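Local coordinates for protein beta-1,4-galactanase (Thielavia heterothallica, PDB 1HJS) that hydrolyses the beta-1,4-galactosidic linkages of type I arabinogalactans as a family 53 glycoside hydrolase, at residues 77-82 / 129-134. Sequence-based numbering, arbitrary orientation.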
ATOM      1  N   TYR A  77      -1.021  -5.959  -6.628  1.00 11.99           N
ATOM      2  CA  TYR A  77      -0.529  -5.984  -5.257  1.00 11.74           C
ATOM      3  C   TYR A  77      -1.780  -5.933  -4.379  1.00 11.75           C
ATOM      4  O   TYR A  77      -2.470  -4.917  -4.318  1.00 11.29           O
ATOM      5  CB  TYR A  77       0.387  -4.760  -5.055  1.00 11.68           C
ATOM      6  CG  TYR A  77       0.750  -4.314  -3.641  1.00 11.18           C
ATOM      7  CD1 TYR A  77       0.215  -4.919  -2.502  1.00 10.90           C
ATOM      8  CD2 TYR A  77       1.589  -3.211  -3.461  1.00 11.75           C
ATOM      9  CE1 TYR A  77       0.503  -4.421  -1.210  1.00 12.03           C
ATOM     10  CE2 TYR A  77       1.878  -2.711  -2.193  1.00 11.38           C
ATOM     11  CZ  TYR A  77       1.331  -3.311  -1.076  1.00 11.53           C
ATOM     12  OH  TYR A  77       1.573  -2.753   0.156  1.00 12.29           O
ATOM     13  N   ILE A  78      -2.084  -7.052  -3.732  1.00 11.05           N
ATOM     14  CA  ILE A  78      -3.249  -7.147  -2.859  1.00 11.37           C
ATOM     15  C   ILE A  78      -2.882  -6.732  -1.437  1.00 10.99           C
ATOM     16  O   ILE A  78      -1.962  -7.278  -0.834  1.00 10.48           O
ATOM     17  CB  ILE A  78      -3.808  -8.593  -2.831  1.00 11.64           C
ATOM     18  CG1 ILE A  78      -4.441  -8.930  -4.184  1.00 11.27           C
ATOM     19  CG2 ILE A  78      -4.818  -8.748  -1.695  1.00 10.44           C
ATOM     20  CD1 ILE A  78      -5.688  -8.118  -4.515  1.00 11.41           C
ATOM     21  N   ASP A  79      -3.618  -5.762  -0.909  1.00 10.92           N
ATOM     22  CA  ASP A  79      -3.383  -5.259   0.439  1.00 10.70           C
ATOM     23  C   ASP A  79      -4.538  -5.649   1.353  1.00 10.26           C
ATOM     24  O   ASP A  79      -5.573  -4.990   1.372  1.00  9.29           O
ATOM     25  CB  ASP A  79      -3.225  -3.732   0.388  1.00 11.63           C
ATOM     26  CG  ASP A  79      -3.143  -3.090   1.767  1.00 12.41           C
ATOM     27  OD1 ASP A  79      -2.914  -3.801   2.765  1.00 12.50           O
ATOM     28  OD2 ASP A  79      -3.296  -1.852   1.841  1.00 13.22           O
ATOM     29  N   PHE A  80      -4.365  -6.743   2.092  1.00 10.22           N
ATOM     30  CA  PHE A  80      -5.394  -7.200   3.020  1.00  9.87           C
ATOM     31  C   PHE A  80      -5.400  -6.312   4.251  1.00 10.11           C
ATOM     32  O   PHE A  80      -4.386  -6.221   4.947  1.00 10.19           O
ATOM     33  CB  PHE A  80      -5.122  -8.636   3.491  1.00 10.17           C
ATOM     34  CG  PHE A  80      -5.428  -9.690   2.472  1.00 10.38           C
ATOM     35  CD1 PHE A  80      -6.721  -9.855   1.987  1.00 11.04           C
ATOM     36  CD2 PHE A  80      -4.426 -10.550   2.025  1.00 11.66           C
ATOM     37  CE1 PHE A  80      -7.017 -10.866   1.069  1.00 11.15           C
ATOM     38  CE2 PHE A  80      -4.712 -11.570   1.102  1.00 11.68           C
ATOM     39  CZ  PHE A  80      -6.008 -11.724   0.628  1.00 11.28           C
ATOM     40  N   HIS A  81      -6.524  -5.653   4.519  1.00 10.20           N
ATOM     41  CA  HIS A  81      -6.629  -4.815   5.708  1.00 10.64           C
ATOM     42  C   HIS A  81      -7.101  -5.657   6.894  1.00 10.96           C
ATOM     43  O   HIS A  81      -7.005  -5.230   8.046  1.00 11.33           O
ATOM     44  CB  HIS A  81      -7.616  -3.658   5.490  1.00 10.20           C
ATOM     45  CG  HIS A  81      -7.039  -2.504   4.731  1.00 10.18           C
ATOM     46  ND1 HIS A  81      -7.339  -1.192   5.033  1.00 10.16           N
ATOM     47  CD2 HIS A  81      -6.181  -2.461   3.683  1.00 10.39           C
ATOM     48  CE1 HIS A  81      -6.689  -0.392   4.204  1.00 10.31           C
ATOM     49  NE2 HIS A  81      -5.980  -1.137   3.375  1.00  9.94           N
ATOM     50  N   TYR A  82      -7.599  -6.859   6.606  1.00 11.03           N
ATOM     51  CA  TYR A  82      -8.109  -7.748   7.646  1.00 10.98           C
ATOM     52  C   TYR A  82      -9.041  -6.981   8.575  1.00 11.33           C
ATOM     53  O   TYR A  82      -8.896  -7.004   9.802  1.00 10.47           O
ATOM     54  CB  TYR A  82      -6.959  -8.374   8.446  1.00 10.75           C
ATOM     55  CG  TYR A  82      -6.091  -9.321   7.632  1.00 10.86           C
ATOM     56  CD1 TYR A  82      -6.665 -10.282   6.800  1.00 10.94           C
ATOM     57  CD2 TYR A  82      -4.697  -9.285   7.730  1.00 10.57           C
ATOM     58  CE1 TYR A  82      -5.876 -11.188   6.087  1.00 11.08           C
ATOM     59  CE2 TYR A  82      -3.897 -10.189   7.019  1.00 10.59           C
ATOM     60  CZ  TYR A  82      -4.499 -11.138   6.203  1.00 11.13           C
ATOM     61  OH  TYR A  82      -3.727 -12.051   5.521  1.00 11.40           O
ATOM     62  N   ILE A 129       2.401  -9.249  -5.285  1.00 10.95           N
ATOM     63  CA  ILE A 129       2.629  -8.880  -3.890  1.00 11.15           C
ATOM     64  C   ILE A 129       1.344  -8.980  -3.076  1.00 10.76           C
ATOM     65  O   ILE A 129       0.260  -8.642  -3.556  1.00 10.26           O
ATOM     66  CB  ILE A 129       3.127  -7.413  -3.762  1.00 11.35           C
ATOM     67  CG1 ILE A 129       4.421  -7.222  -4.550  1.00 12.27           C
ATOM     68  CG2 ILE A 129       3.340  -7.059  -2.285  1.00 11.95           C
ATOM     69  CD1 ILE A 129       4.911  -5.776  -4.562  1.00 13.22           C
ATOM     70  N   VAL A 130       1.472  -9.448  -1.841  1.00 10.06           N
ATOM     71  CA  VAL A 130       0.338  -9.535  -0.933  1.00 10.42           C
ATOM     72  C   VAL A 130       0.817  -9.063   0.431  1.00 10.51           C
ATOM     73  O   VAL A 130       1.778  -9.606   0.967  1.00 10.81           O
ATOM     74  CB  VAL A 130      -0.189 -10.981  -0.771  1.00 10.87           C
ATOM     75  CG1 VAL A 130      -1.269 -11.022   0.308  1.00 10.92           C
ATOM     76  CG2 VAL A 130      -0.750 -11.490  -2.093  1.00 11.24           C
ATOM     77  N   SER A 131       0.179  -8.036   0.985  1.00 10.41           N
ATOM     78  CA  SER A 131       0.575  -7.584   2.308  1.00  9.80           C
ATOM     79  C   SER A 131      -0.409  -8.188   3.293  1.00 10.08           C
ATOM     80  O   SER A 131      -1.620  -8.154   3.074  1.00  9.91           O
ATOM     81  CB  SER A 131       0.558  -6.048   2.420  1.00 10.05           C
ATOM     82  OG  SER A 131      -0.757  -5.520   2.414  1.00  9.97           O
ATOM     83  N   ILE A 132       0.116  -8.781   4.358  1.00  9.98           N
ATOM     84  CA  ILE A 132      -0.738  -9.359   5.381  1.00 10.41           C
ATOM     85  C   ILE A 132      -0.967  -8.276   6.433  1.00 10.40           C
ATOM     86  O   ILE A 132      -0.325  -8.249   7.487  1.00 10.72           O
ATOM     87  CB  ILE A 132      -0.094 -10.629   6.002  1.00 10.65           C
ATOM     88  CG1 ILE A 132       1.367 -10.368   6.369  1.00 11.61           C
ATOM     89  CG2 ILE A 132      -0.177 -11.778   5.002  1.00 11.76           C
ATOM     90  CD1 ILE A 132       2.076 -11.578   6.959  1.00 11.72           C
ATOM     91  N   GLY A 133      -1.888  -7.373   6.106  1.00  9.75           N
ATOM     92  CA  GLY A 133      -2.220  -6.268   6.982  1.00  9.58           C
ATOM     93  C   GLY A 133      -1.829  -4.938   6.352  1.00  9.70           C
ATOM     94  O   GLY A 133      -0.990  -4.888   5.451  1.00  9.17           O
ATOM     95  N   ASN A 134      -2.440  -3.857   6.823  1.00  9.87           N
ATOM     96  CA  ASN A 134      -2.136  -2.522   6.318  1.00 10.17           C
ATOM     97  C   ASN A 134      -1.712  -1.665   7.505  1.00 10.35           C
ATOM     98  O   ASN A 134      -2.483  -1.489   8.450  1.00  9.65           O
ATOM     99  CB  ASN A 134      -3.370  -1.901   5.654  1.00 10.11           C
ATOM    100  CG  ASN A 134      -3.069  -0.549   5.015  1.00 10.48           C
ATOM    101  OD1 ASN A 134      -2.522  -0.476   3.913  1.00 10.18           O
ATOM    102  ND2 ASN A 134      -3.414   0.523   5.713  1.00 10.58           N
TER
HETATM  103  O   HOH W   1       0.034  -2.782   2.271  1.00 10.84           O
HETATM  104  O   HOH W   2      -4.407   1.124   2.212  1.00 11.67           O
HETATM  105  O   HOH W   3      -4.384  -4.542   8.716  1.00 11.86           O
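Ile-78 and Ser-131 lie on adjacent parallel strands, the third and fourth of a (beta/alpha)8 barrel; Ile-78 N donates a hydrogen bond to Ile-129 O, Ser-131 N to Ile-78 O and Phe-80 N to Ser-131 O. Tyr-77, Asp-79, Ile-129 and Ser-131 face the barrel interior, while Val-130 CG1 meets Phe-80 CE2 (3.6 Å) on the face toward the outer helices. Asn-134 reaches the active site, beside the probable proton donor Glu-135 and nucleophile Glu-245. With CG anti to the backbone N (chi1 -175°), its side chain lies over one face of the His-81 imidazole, pointing the same way. Its CB makes a CH-pi contact, 3.6 Å from the ring centroid. From CG outward, amide and ring stack with planes 13° apart. At the tip, OD1 comes within 2.6 Å of Asp-79 OD2, itself salt-bridged to Arg-45. An amide suits this place: ND2 donates to Ala-87 O while OD1 can accept, probably from water 2 and weakly from Arg-45. The flat imidazole can stack on it while ND1 accepts from Ala-87 N and NE2 donates weakly to Asp-79 OD2. Replacing His-81 with an alanine would probably uncover this face of the amide and leave Ala-87 N without its partner. At Gly-133 the backbone angles would jam any CB against the preceding carbonyl oxygen. Deeper inside, water 1 links Tyr-77 OH (2.6 Å) to Ser-131 OG (2.9 Å).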